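Local coordinates for protein pectinesterase (Sitophilus oryzae, PDB 4PMH) that hydrolyses the methyl esters of pectin, releasing methanol, and probably plays an important part in the digestion of plant cell walls, at residues Gln77-Ile82 with Ser118-Leu123; Phe152-Lys155 with Gln160-Asn163; Leu202-Gly207 with Ser214-Thr219; Ala291-Val296 with Ser300-Gly305. All blocks are in the same frame, centred on the assembly; numbering follows the deposited sequence.

How the contacts relate
From the N terminus the four contacts follow one another in series. None nests in another and none crosses. Contact 1 closes a loop of 35 residues and ties the residues just before strand 80-82 to the end region of helix 113-120. Contact 2 closes four residues and joins strand 152-154 to strand 160-162. Strands 80-82 and 152-154 are parallel neighbours, so contacts 1 and 2 touch. Contact 3 closes six residues and repeats the side-chain packing of contact 2 between strands 202-204 and 213-217, which lie in the same two sheets. Contact 4 closes three residues in the loop between strands 286-290 and 311-315. It meets contact 3 where Tyr203 packs on Trp292.

Contact 1 (Gln77-Ile82 with Ser118-Leu123); sequences QEVVYI and SLVGSL
Leu123 sets its CD1 methyl against CB of Glu78 and the backbone N of Val79, and this is the tight part of the contact. CD1 of Leu123 lies 3.7 Å from CB of Glu78 and 3.8 Å from N of Val79. That amide nitrogen is buried here with no hydrogen-bond partner. Val79 has chi1 at -66°, which sends its two methyls to different neighbours. CG1 meets CG1 of Val120 at 3.9 Å, the two side chains crossing at about a right angle. CG2 reaches CD1 of Leu123 at 3.9 Å, and it also sits over one face of the Tyr81 ring, toward the rim. The protein is a right-handed parallel beta-helix, and the contact packs the region around the end of helix 113-120 against the residues leading into strand 80-82. Leu123 N bonds to Val120 O (2.9 Å). Helix 51-61 packs on Val80 and Ile82, and the Glu78 carboxylate is bonded to the backbone N of Ile51. The other side of the contact is looser. There Gln77 and Leu119 are exposed and do not touch. A water spans the gap, donating to Gln77 O at 3.0 Å and to Leu119 O at 2.9 Å.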
loop_
_atom_site.group_PDB
_atom_site.type_symbol
_atom_site.label_atom_id
_atom_site.label_comp_id
_atom_site.label_asym_id
_atom_site.label_seq_id
_atom_site.Cartn_x
_atom_site.Cartn_y
_atom_site.Cartn_z
ATOM N N GLN A 77 0.516 -20.035 6.527
ATOM C CA GLN A 77 1.876 -19.510 6.607
ATOM C C GLN A 77 2.616 -19.760 5.296
ATOM O O GLN A 77 3.368 -20.719 5.132
ATOM C CB GLN A 77 2.598 -20.078 7.831
ATOM C CG GLN A 77 1.866 -19.684 9.108
ATOM C CD GLN A 77 2.459 -20.325 10.326
ATOM O OE1 GLN A 77 3.497 -19.895 10.826
ATOM N NE2 GLN A 77 1.814 -21.374 10.805
ATOM N N GLU A 78 2.364 -18.859 4.356
ATOM C CA GLU A 78 2.840 -18.987 3.001
ATOM C C GLU A 78 2.809 -17.653 2.300
ATOM O O GLU A 78 2.188 -16.723 2.781
ATOM C CB GLU A 78 1.973 -19.986 2.211
ATOM C CG GLU A 78 0.512 -20.033 2.601
ATOM C CD GLU A 78 -0.173 -21.341 2.162
ATOM O OE1 GLU A 78 -0.540 -21.440 0.985
ATOM O OE2 GLU A 78 -0.375 -22.257 2.987
ATOM N N VAL A 79 3.515 -17.573 1.185
ATOM C CA VAL A 79 3.348 -16.471 0.246
ATOM C C VAL A 79 2.277 -16.790 -0.787
ATOM O O VAL A 79 1.901 -17.958 -0.980
ATOM C CB VAL A 79 4.646 -16.128 -0.500
ATOM C CG1 VAL A 79 5.682 -15.575 0.462
ATOM C CG2 VAL A 79 5.183 -17.319 -1.280
ATOM N N VAL A 80 1.805 -15.743 -1.452
ATOM C CA VAL A 80 0.913 -15.853 -2.615
ATOM C C VAL A 80 1.466 -14.935 -3.692
ATOM O O VAL A 80 1.560 -13.719 -3.485
ATOM C CB VAL A 80 -0.523 -15.431 -2.259
ATOM C CG1 VAL A 80 -1.456 -15.612 -3.453
ATOM C CG2 VAL A 80 -1.020 -16.209 -1.055
ATOM N N TYR A 81 1.882 -15.522 -4.814
ATOM C CA TYR A 81 2.513 -14.796 -5.899
ATOM C C TYR A 81 1.582 -14.875 -7.092
ATOM O O TYR A 81 1.236 -15.976 -7.543
ATOM C CB TYR A 81 3.863 -15.399 -6.294
ATOM C CG TYR A 81 5.029 -15.190 -5.337
ATOM C CD1 TYR A 81 4.921 -14.404 -4.203
ATOM C CD2 TYR A 81 6.268 -15.774 -5.601
ATOM C CE1 TYR A 81 5.996 -14.234 -3.349
ATOM C CE2 TYR A 81 7.361 -15.589 -4.763
ATOM C CZ TYR A 81 7.214 -14.825 -3.638
ATOM O OH TYR A 81 8.284 -14.654 -2.782
ATOM N N ILE A 82 1.169 -13.709 -7.582
ATOM C CA ILE A 82 0.392 -13.623 -8.829
ATOM C C ILE A 82 1.291 -13.052 -9.909
ATOM O O ILE A 82 1.498 -11.848 -9.954
ATOM C CB ILE A 82 -0.870 -12.728 -8.737
ATOM C CG1 ILE A 82 -1.630 -12.908 -7.421
ATOM C CG2 ILE A 82 -1.744 -12.949 -9.969
ATOM C CD1 ILE A 82 -2.445 -14.166 -7.268
ATOM N N SER A 118 13.942 -22.026 2.754
ATOM C CA SER A 118 13.392 -22.954 3.744
ATOM C C SER A 118 11.950 -22.625 4.034
ATOM O O SER A 118 11.120 -23.519 4.146
ATOM C CB SER A 118 14.183 -22.935 5.050
ATOM O OG SER A 118 15.471 -23.475 4.836
ATOM N N LEU A 119 11.652 -21.337 4.136
ATOM C CA LEU A 119 10.319 -20.912 4.499
ATOM C C LEU A 119 9.282 -21.134 3.384
ATOM O O LEU A 119 8.177 -21.600 3.661
ATOM C CB LEU A 119 10.347 -19.445 4.943
ATOM C CG LEU A 119 9.117 -18.908 5.676
ATOM C CD1 LEU A 119 8.980 -19.540 7.056
ATOM C CD2 LEU A 119 9.188 -17.384 5.786
ATOM N N VAL A 120 9.619 -20.810 2.137
ATOM C CA VAL A 120 8.604 -20.845 1.046
ATOM C C VAL A 120 8.923 -21.751 -0.145
ATOM O O VAL A 120 8.077 -21.933 -1.041
ATOM C CB VAL A 120 8.340 -19.429 0.501
ATOM C CG1 VAL A 120 8.011 -18.474 1.644
ATOM C CG2 VAL A 120 9.527 -18.924 -0.304
ATOM N N GLY A 121 10.123 -22.336 -0.150
ATOM C CA GLY A 121 10.609 -23.036 -1.318
ATOM C C GLY A 121 9.715 -24.179 -1.747
ATOM O O GLY A 121 9.561 -24.442 -2.951
ATOM N N SER A 122 9.103 -24.850 -0.772
ATOM C CA SER A 122 8.237 -25.982 -1.065
ATOM C C SER A 122 6.924 -25.578 -1.741
ATOM O O SER A 122 6.142 -26.438 -2.119
ATOM C CB SER A 122 7.958 -26.807 0.199
ATOM O OG SER A 122 7.278 -26.051 1.193
ATOM N N LEU A 123 6.688 -24.291 -1.926
ATOM C CA LEU A 123 5.509 -23.850 -2.668
ATOM C C LEU A 123 5.736 -23.825 -4.182
ATOM O O LEU A 123 4.775 -23.633 -4.942
ATOM C CB LEU A 123 5.068 -22.465 -2.188
ATOM C CG LEU A 123 4.570 -22.426 -0.746
ATOM C CD1 LEU A 123 4.520 -20.989 -0.256
ATOM C CD2 LEU A 123 3.201 -23.094 -0.627
HETATM O O HOH W 1 5.344 -21.709 3.161
#

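Contact 2 (Phe152-Lys155 with Gln160-Asn163); sequences FWVK and QIVN
Phe152 and Ile161 reach toward each other from opposite directions, the CD1 methyl of Ile161 meeting the ring obliquely at CE1. The contact across the two segments is wholly apolar. The CD1 methyl of Ile161 does most of the touching, 3.6 Å from CE1 of Phe152 and 4.0 Å from CG2 of Val154. CG1 of Ile161 adds a looser approach, 4.1 Å from CZ of Phe152. Ile161 is stretched out, with CD1 anti to CA (chi2 173°), and this carries the methyl across to the other strand. The Val154 side chain slides past Ile161 in the opposite sense. Such packing is that of the interior of a parallel beta-helix, where strands of different sheets face each other across the core. Were Phe152 replaced by a serine, the Ile161 methyl would probably border a gap and keep Val154 alone as its partner on this strand. Backbone hydrogen bonds run instead to neighbouring strands: Trp153 pairs with Val80 and Ile82, and Phe152 with Ala180 and Gln182. Polar side chains link the coils too. Gln160 bonds to Thr90 and Gln189, and Asn163 gives its ND2 to the carbonyls of Gly93 and Gly95.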
loop_
_atom_site.group_PDB
_atom_site.type_symbol
_atom_site.label_atom_id
_atom_site.label_comp_id
_atom_site.label_asym_id
_atom_site.label_seq_id
_atom_site.Cartn_x
_atom_site.Cartn_y
_atom_site.Cartn_z
ATOM N N PHE A 152 2.078 -11.235 -0.043
ATOM C CA PHE A 152 1.138 -11.348 -1.165
ATOM C C PHE A 152 1.583 -10.357 -2.266
ATOM O O PHE A 152 1.513 -9.139 -2.089
ATOM C CB PHE A 152 -0.252 -11.006 -0.634
ATOM C CG PHE A 152 -1.408 -11.554 -1.429
ATOM C CD1 PHE A 152 -1.652 -11.132 -2.733
ATOM C CD2 PHE A 152 -2.336 -12.396 -0.821
ATOM C CE1 PHE A 152 -2.756 -11.609 -3.437
ATOM C CE2 PHE A 152 -3.446 -12.862 -1.508
ATOM C CZ PHE A 152 -3.659 -12.458 -2.825
ATOM N N TRP A 153 2.036 -10.889 -3.408
ATOM C CA TRP A 153 2.735 -10.121 -4.434
ATOM C C TRP A 153 1.949 -10.187 -5.753
ATOM O O TRP A 153 1.853 -11.239 -6.363
ATOM C CB TRP A 153 4.134 -10.705 -4.630
ATOM C CG TRP A 153 5.100 -9.846 -5.414
ATOM C CD1 TRP A 153 4.807 -8.811 -6.266
ATOM C CD2 TRP A 153 6.523 -9.991 -5.442
ATOM N NE1 TRP A 153 5.961 -8.292 -6.801
ATOM C CE2 TRP A 153 7.029 -9.005 -6.313
ATOM C CE3 TRP A 153 7.421 -10.848 -4.793
ATOM C CZ2 TRP A 153 8.388 -8.845 -6.544
ATOM C CZ3 TRP A 153 8.775 -10.702 -5.035
ATOM C CH2 TRP A 153 9.251 -9.703 -5.898
ATOM N N VAL A 154 1.376 -9.061 -6.169
ATOM C CA VAL A 154 0.498 -9.026 -7.339
ATOM C C VAL A 154 1.213 -8.319 -8.484
ATOM O O VAL A 154 1.459 -7.117 -8.403
ATOM C CB VAL A 154 -0.809 -8.273 -7.037
ATOM C CG1 VAL A 154 -1.732 -8.286 -8.251
ATOM C CG2 VAL A 154 -1.502 -8.864 -5.830
ATOM N N LYS A 155 1.542 -9.083 -9.528
ATOM C CA LYS A 155 2.113 -8.580 -10.774
ATOM C C LYS A 155 1.186 -8.765 -11.972
ATOM O O LYS A 155 1.657 -8.723 -13.093
ATOM C CB LYS A 155 3.437 -9.305 -11.072
ATOM C CG LYS A 155 4.542 -8.946 -10.100
ATOM C CD LYS A 155 5.818 -9.746 -10.340
ATOM C CE LYS A 155 6.747 -9.084 -11.351
ATOM N NZ LYS A 155 7.502 -7.935 -10.782
ATOM N N GLN A 160 -8.624 -8.843 -7.942
ATOM C CA GLN A 160 -9.441 -8.429 -6.825
ATOM C C GLN A 160 -9.026 -9.249 -5.579
ATOM O O GLN A 160 -8.902 -10.483 -5.649
ATOM C CB GLN A 160 -10.935 -8.648 -7.141
ATOM C CG GLN A 160 -11.445 -7.860 -8.349
ATOM C CD GLN A 160 -12.924 -8.097 -8.630
ATOM O OE1 GLN A 160 -13.505 -9.094 -8.186
ATOM N NE2 GLN A 160 -13.527 -7.206 -9.399
ATOM N N ILE A 161 -8.780 -8.560 -4.461
ATOM C CA ILE A 161 -8.435 -9.203 -3.195
ATOM C C ILE A 161 -9.523 -8.803 -2.214
ATOM O O ILE A 161 -9.750 -7.615 -2.006
ATOM C CB ILE A 161 -7.053 -8.736 -2.660
ATOM C CG1 ILE A 161 -5.931 -9.091 -3.625
ATOM C CG2 ILE A 161 -6.776 -9.392 -1.318
ATOM C CD1 ILE A 161 -4.578 -8.493 -3.226
ATOM N N VAL A 162 -10.200 -9.780 -1.621
ATOM C CA VAL A 162 -11.455 -9.514 -0.912
ATOM C C VAL A 162 -11.537 -10.328 0.364
ATOM O O VAL A 162 -11.167 -11.498 0.366
ATOM C CB VAL A 162 -12.650 -9.904 -1.798
ATOM C CG1 VAL A 162 -13.978 -9.541 -1.138
ATOM C CG2 VAL A 162 -12.510 -9.271 -3.167
ATOM N N ASN A 163 -12.031 -9.712 1.438
ATOM C CA ASN A 163 -12.402 -10.440 2.651
ATOM C C ASN A 163 -11.288 -11.353 3.199
ATOM O O ASN A 163 -11.486 -12.523 3.457
ATOM C CB ASN A 163 -13.686 -11.252 2.399
ATOM C CG ASN A 163 -14.316 -11.769 3.688
ATOM O OD1 ASN A 163 -14.260 -11.108 4.717
ATOM N ND2 ASN A 163 -14.926 -12.939 3.627
#

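Contact 3 (Leu202-Gly207 with Ser214-Thr219); sequences LYAGSG and SYYTNT
Leu202 and Tyr216 are brought together by their first torsions. Leu202 holds CG anti to the backbone N (chi1 166°), and Tyr216 holds its ring anti to the carbonyl carbon (chi1 -64°). The two side chains then come from opposite directions, methyls against phenol end. The OH of Tyr216 faces the fork of Leu202. It is 3.3 Å from CD1 and 3.6 Å from CD2 of Leu202. CD2 of Leu202 also reaches the ring carbon CE2 of Tyr216 at 3.6 Å, meeting the ring obliquely. Ala204 adds its methyl more loosely, with CB 4.0 Å from the same OH of Tyr216. No hydrogen bond joins the two segments. Cutting Leu202 back to an alanine is likely to leave a gap around the phenol end of Tyr216 and let the ring shift. After strand 213-217 the chain turns sharply. Thr219 OG1 donates to Thr217 O at 2.8 Å, from 53° out of the carbonyl plane, and OG1 is also bonded to Ala193 N. The core of the beta-helix surrounds the contact. The Tyr216 ring stacks with that of Phe236 and touches Leu181, Thr183 and Ile190, so side chains from both adjoining coils pack on it. Leu202 is about 8 Å, between side chains, from Asp200, the proton donor inferred by similarity. Strand 202-204 pairs on one side with strand 181-183, through Tyr203, and on the other with Phe227 and Phe229.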
loop_
_atom_site.group_PDB
_atom_site.type_symbol
_atom_site.label_atom_id
_atom_site.label_comp_id
_atom_site.label_asym_id
_atom_site.label_seq_id
_atom_site.Cartn_x
_atom_site.Cartn_y
_atom_site.Cartn_z
ATOM N N LEU A 202 2.282 -1.884 3.225
ATOM C CA LEU A 202 1.612 -1.918 1.927
ATOM C C LEU A 202 2.461 -1.188 0.903
ATOM O O LEU A 202 2.683 0.014 1.019
ATOM C CB LEU A 202 0.206 -1.300 1.987
ATOM C CG LEU A 202 -0.449 -0.975 0.645
ATOM C CD1 LEU A 202 -0.481 -2.198 -0.253
ATOM C CD2 LEU A 202 -1.865 -0.426 0.824
ATOM N N TYR A 203 2.958 -1.935 -0.079
ATOM C CA TYR A 203 3.709 -1.393 -1.200
ATOM C C TYR A 203 2.688 -1.154 -2.310
ATOM O O TYR A 203 2.444 -2.019 -3.140
ATOM C CB TYR A 203 4.783 -2.385 -1.650
ATOM C CG TYR A 203 5.904 -1.850 -2.545
ATOM C CD1 TYR A 203 5.867 -0.576 -3.096
ATOM C CD2 TYR A 203 7.008 -2.659 -2.860
ATOM C CE1 TYR A 203 6.898 -0.114 -3.906
ATOM C CE2 TYR A 203 8.034 -2.202 -3.682
ATOM C CZ TYR A 203 7.970 -0.933 -4.198
ATOM O OH TYR A 203 8.974 -0.461 -5.007
ATOM N N ALA A 204 2.105 0.039 -2.322
ATOM C CA ALA A 204 0.984 0.337 -3.226
ATOM C C ALA A 204 1.492 0.974 -4.524
ATOM O O ALA A 204 1.653 2.204 -4.623
ATOM C CB ALA A 204 -0.011 1.254 -2.535
ATOM N N GLY A 205 1.728 0.139 -5.532
ATOM C CA GLY A 205 2.212 0.621 -6.836
ATOM C C GLY A 205 3.720 0.584 -6.862
ATOM O O GLY A 205 4.394 1.538 -6.500
ATOM N N SER A 206 4.242 -0.570 -7.236
ATOM C CA SER A 206 5.668 -0.826 -7.247
ATOM C C SER A 206 6.215 -0.784 -8.685
ATOM O O SER A 206 7.411 -0.904 -8.878
ATOM C CB SER A 206 5.950 -2.203 -6.620
ATOM O OG SER A 206 5.274 -3.286 -7.310
ATOM N N GLY A 207 5.336 -0.648 -9.675
ATOM C CA GLY A 207 5.735 -0.769 -11.079
ATOM C C GLY A 207 5.995 0.553 -11.767
ATOM O O GLY A 207 5.903 1.617 -11.144
ATOM N N SER A 214 -4.978 1.473 -8.383
ATOM C CA SER A 214 -5.514 0.528 -7.396
ATOM C C SER A 214 -6.575 1.216 -6.567
ATOM O O SER A 214 -6.527 2.425 -6.370
ATOM C CB SER A 214 -4.410 -0.088 -6.510
ATOM O OG SER A 214 -3.535 0.880 -5.968
ATOM N N TYR A 215 -7.556 0.428 -6.128
ATOM C CA TYR A 215 -8.719 0.940 -5.440
ATOM C C TYR A 215 -8.961 0.089 -4.208
ATOM O O TYR A 215 -9.321 -1.106 -4.319
ATOM C CB TYR A 215 -9.947 0.870 -6.343
ATOM C CG TYR A 215 -11.084 1.813 -5.993
ATOM C CD1 TYR A 215 -11.266 2.318 -4.717
ATOM C CD2 TYR A 215 -11.999 2.182 -6.965
ATOM C CE1 TYR A 215 -12.311 3.186 -4.422
ATOM C CE2 TYR A 215 -13.052 3.036 -6.675
ATOM C CZ TYR A 215 -13.197 3.532 -5.390
ATOM O OH TYR A 215 -14.242 4.388 -5.095
ATOM N N TYR A 216 -8.758 0.719 -3.063
ATOM C CA TYR A 216 -8.967 0.144 -1.747
ATOM C C TYR A 216 -10.280 0.646 -1.164
ATOM O O TYR A 216 -10.472 1.819 -1.024
ATOM C CB TYR A 216 -7.837 0.572 -0.820
ATOM C CG TYR A 216 -6.505 0.039 -1.255
ATOM C CD1 TYR A 216 -5.812 0.603 -2.331
ATOM C CD2 TYR A 216 -5.945 -1.053 -0.612
ATOM C CE1 TYR A 216 -4.583 0.081 -2.744
ATOM C CE2 TYR A 216 -4.740 -1.571 -1.007
ATOM C CZ TYR A 216 -4.062 -1.009 -2.074
ATOM O OH TYR A 216 -2.864 -1.563 -2.437
ATOM N N THR A 217 -11.167 -0.269 -0.809
ATOM C CA THR A 217 -12.435 0.060 -0.185
ATOM C C THR A 217 -12.619 -0.775 1.062
ATOM O O THR A 217 -12.271 -1.957 1.075
ATOM C CB THR A 217 -13.617 -0.218 -1.137
ATOM O OG1 THR A 217 -13.424 -1.476 -1.781
ATOM C CG2 THR A 217 -13.696 0.851 -2.185
ATOM N N ASN A 218 -13.158 -0.148 2.108
ATOM C CA ASN A 218 -13.497 -0.824 3.341
ATOM C C ASN A 218 -12.373 -1.672 3.890
ATOM O O ASN A 218 -12.584 -2.768 4.323
ATOM C CB ASN A 218 -14.765 -1.643 3.146
ATOM C CG ASN A 218 -15.915 -0.794 2.650
ATOM O OD1 ASN A 218 -15.955 -0.389 1.488
ATOM N ND2 ASN A 218 -16.833 -0.484 3.536
ATOM N N THR A 219 -11.174 -1.115 3.897
ATOM C CA THR A 219 -9.985 -1.868 4.206
ATOM C C THR A 219 -9.210 -1.213 5.362
ATOM O O THR A 219 -9.126 0.029 5.473
ATOM C CB THR A 219 -9.163 -2.049 2.910
ATOM O OG1 THR A 219 -9.848 -2.987 2.064
ATOM C CG2 THR A 219 -7.736 -2.552 3.184
#

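Contact 4 (Ala291-Val296 with Ser300-Gly305); sequences AWDSGV and SAYVPG
Tyr302 reaches over from one limb of the loop to Val296 and Asp293 on the other. At its root, CB of Tyr302 lies 4.2 Å from CG1 of Val296. With CG anti to the backbone N (chi1 -179°), the ring runs on toward Asp293. There CD1 of Tyr302 comes within 4.0 Å of OD2 of Asp293. Carboxylate and ring planes are only 19° apart, and the oxygen approaches the ring obliquely. At the tip, the Tyr302 hydroxyl is bonded to the carbonyl O of Asp351. Arg336 makes a cation-pi contact with Tyr302 and a salt bridge to OD1 of Asp293, while the hydroxyl of Ser334 holds OD2. Val296 also packs on the backbone, with CG1 3.7 Å from N of Tyr302, and its CG1 is 4.1 Å from CB of Ala301. Asp293 and Val296 are the first and last residues of a type II beta turn. It is closed by Val296 N bonding to Asp293 O at 3.1 Å. Next to Asp293 in the chain is Trp292, a probable substrate-binding residue by similarity. The whole loop lies between strands 286-290 and 311-315 of the beta-helix, and the backbone of Trp292 is bonded to Pro257 at the end of strand 252-257.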
loop_
_atom_site.group_PDB
_atom_site.type_symbol
_atom_site.label_atom_id
_atom_site.label_comp_id
_atom_site.label_asym_id
_atom_site.label_seq_id
_atom_site.Cartn_x
_atom_site.Cartn_y
_atom_site.Cartn_z
ATOM N N ALA A 291 8.017 12.181 1.892
ATOM C CA ALA A 291 8.303 11.788 0.531
ATOM C C ALA A 291 9.299 10.639 0.557
ATOM O O ALA A 291 10.310 10.696 1.288
ATOM C CB ALA A 291 8.864 12.965 -0.241
ATOM N N TRP A 292 8.967 9.581 -0.189
ATOM C CA TRP A 292 9.945 8.535 -0.505
ATOM C C TRP A 292 10.629 8.993 -1.773
ATOM O O TRP A 292 10.072 8.929 -2.868
ATOM C CB TRP A 292 9.323 7.148 -0.658
ATOM C CG TRP A 292 10.343 6.072 -1.053
ATOM C CD1 TRP A 292 11.701 6.081 -0.811
ATOM C CD2 TRP A 292 10.065 4.851 -1.740
ATOM N NE1 TRP A 292 12.286 4.926 -1.323
ATOM C CE2 TRP A 292 11.296 4.158 -1.890
ATOM C CE3 TRP A 292 8.892 4.264 -2.237
ATOM C CZ2 TRP A 292 11.378 2.924 -2.533
ATOM C CZ3 TRP A 292 8.978 3.051 -2.882
ATOM C CH2 TRP A 292 10.207 2.386 -3.019
ATOM N N ASP A 293 11.838 9.505 -1.585
ATOM C CA ASP A 293 12.631 10.091 -2.644
ATOM C C ASP A 293 13.489 8.951 -3.214
ATOM O O ASP A 293 14.734 8.963 -3.074
ATOM C CB ASP A 293 13.513 11.242 -2.076
ATOM C CG ASP A 293 12.803 12.606 -2.073
ATOM O OD1 ASP A 293 11.613 12.696 -2.500
ATOM O OD2 ASP A 293 13.467 13.593 -1.669
ATOM N N SER A 294 12.829 7.959 -3.814
ATOM C CA SER A 294 13.537 6.759 -4.327
ATOM C C SER A 294 14.613 7.114 -5.345
ATOM O O SER A 294 14.386 7.903 -6.266
ATOM C CB SER A 294 12.591 5.710 -4.933
ATOM O OG SER A 294 11.537 6.303 -5.656
ATOM N N GLY A 295 15.793 6.542 -5.137
ATOM C CA GLY A 295 16.944 6.759 -6.008
ATOM C C GLY A 295 17.633 8.097 -5.850
ATOM O O GLY A 295 18.516 8.420 -6.634
ATOM N N VAL A 296 17.242 8.878 -4.838
ATOM C CA VAL A 296 17.845 10.183 -4.572
ATOM C C VAL A 296 18.781 10.054 -3.394
ATOM O O VAL A 296 18.348 9.752 -2.283
ATOM C CB VAL A 296 16.790 11.256 -4.253
ATOM C CG1 VAL A 296 17.472 12.599 -3.933
ATOM C CG2 VAL A 296 15.806 11.375 -5.417
ATOM N N SER A 300 20.960 17.090 -1.776
ATOM C CA SER A 300 21.738 17.662 -2.884
ATOM C C SER A 300 21.443 17.034 -4.239
ATOM O O SER A 300 21.627 17.691 -5.265
ATOM C CB SER A 300 23.247 17.528 -2.634
ATOM O OG SER A 300 23.610 18.199 -1.445
ATOM N N ALA A 301 21.006 15.780 -4.248
ATOM C CA ALA A 301 20.801 15.053 -5.506
ATOM C C ALA A 301 19.392 15.179 -6.081
ATOM O O ALA A 301 19.118 14.650 -7.158
ATOM C CB ALA A 301 21.172 13.590 -5.333
ATOM N N TYR A 302 18.515 15.887 -5.380
ATOM C CA TYR A 302 17.125 16.056 -5.827
ATOM C C TYR A 302 17.030 17.000 -7.037
ATOM O O TYR A 302 17.482 18.146 -6.990
ATOM C CB TYR A 302 16.231 16.550 -4.673
ATOM C CG TYR A 302 14.780 16.719 -5.068
ATOM C CD1 TYR A 302 13.912 15.638 -5.127
ATOM C CD2 TYR A 302 14.287 17.964 -5.401
ATOM C CE1 TYR A 302 12.578 15.803 -5.504
ATOM C CE2 TYR A 302 12.979 18.131 -5.783
ATOM C CZ TYR A 302 12.130 17.045 -5.834
ATOM O OH TYR A 302 10.821 17.262 -6.209
ATOM N N VAL A 303 16.448 16.486 -8.119
ATOM C CA VAL A 303 16.227 17.229 -9.342
ATOM C C VAL A 303 14.720 17.433 -9.554
ATOM O O VAL A 303 14.019 16.496 -9.950
ATOM C CB VAL A 303 16.813 16.478 -10.558
ATOM C CG1 VAL A 303 16.630 17.287 -11.833
ATOM C CG2 VAL A 303 18.290 16.188 -10.332
ATOM N N PRO A 304 14.218 18.652 -9.277
ATOM C CA PRO A 304 12.789 18.962 -9.456
ATOM C C PRO A 304 12.327 18.698 -10.879
ATOM O O PRO A 304 12.968 19.170 -11.818
ATOM C CB PRO A 304 12.690 20.460 -9.132
ATOM C CG PRO A 304 13.903 20.782 -8.332
ATOM C CD PRO A 304 14.970 19.779 -8.682
ATOM N N GLY A 305 11.258 17.923 -11.035
ATOM C CA GLY A 305 10.768 17.511 -12.359
ATOM C C GLY A 305 11.310 16.186 -12.884
ATOM O O GLY A 305 10.756 15.628 -13.830
#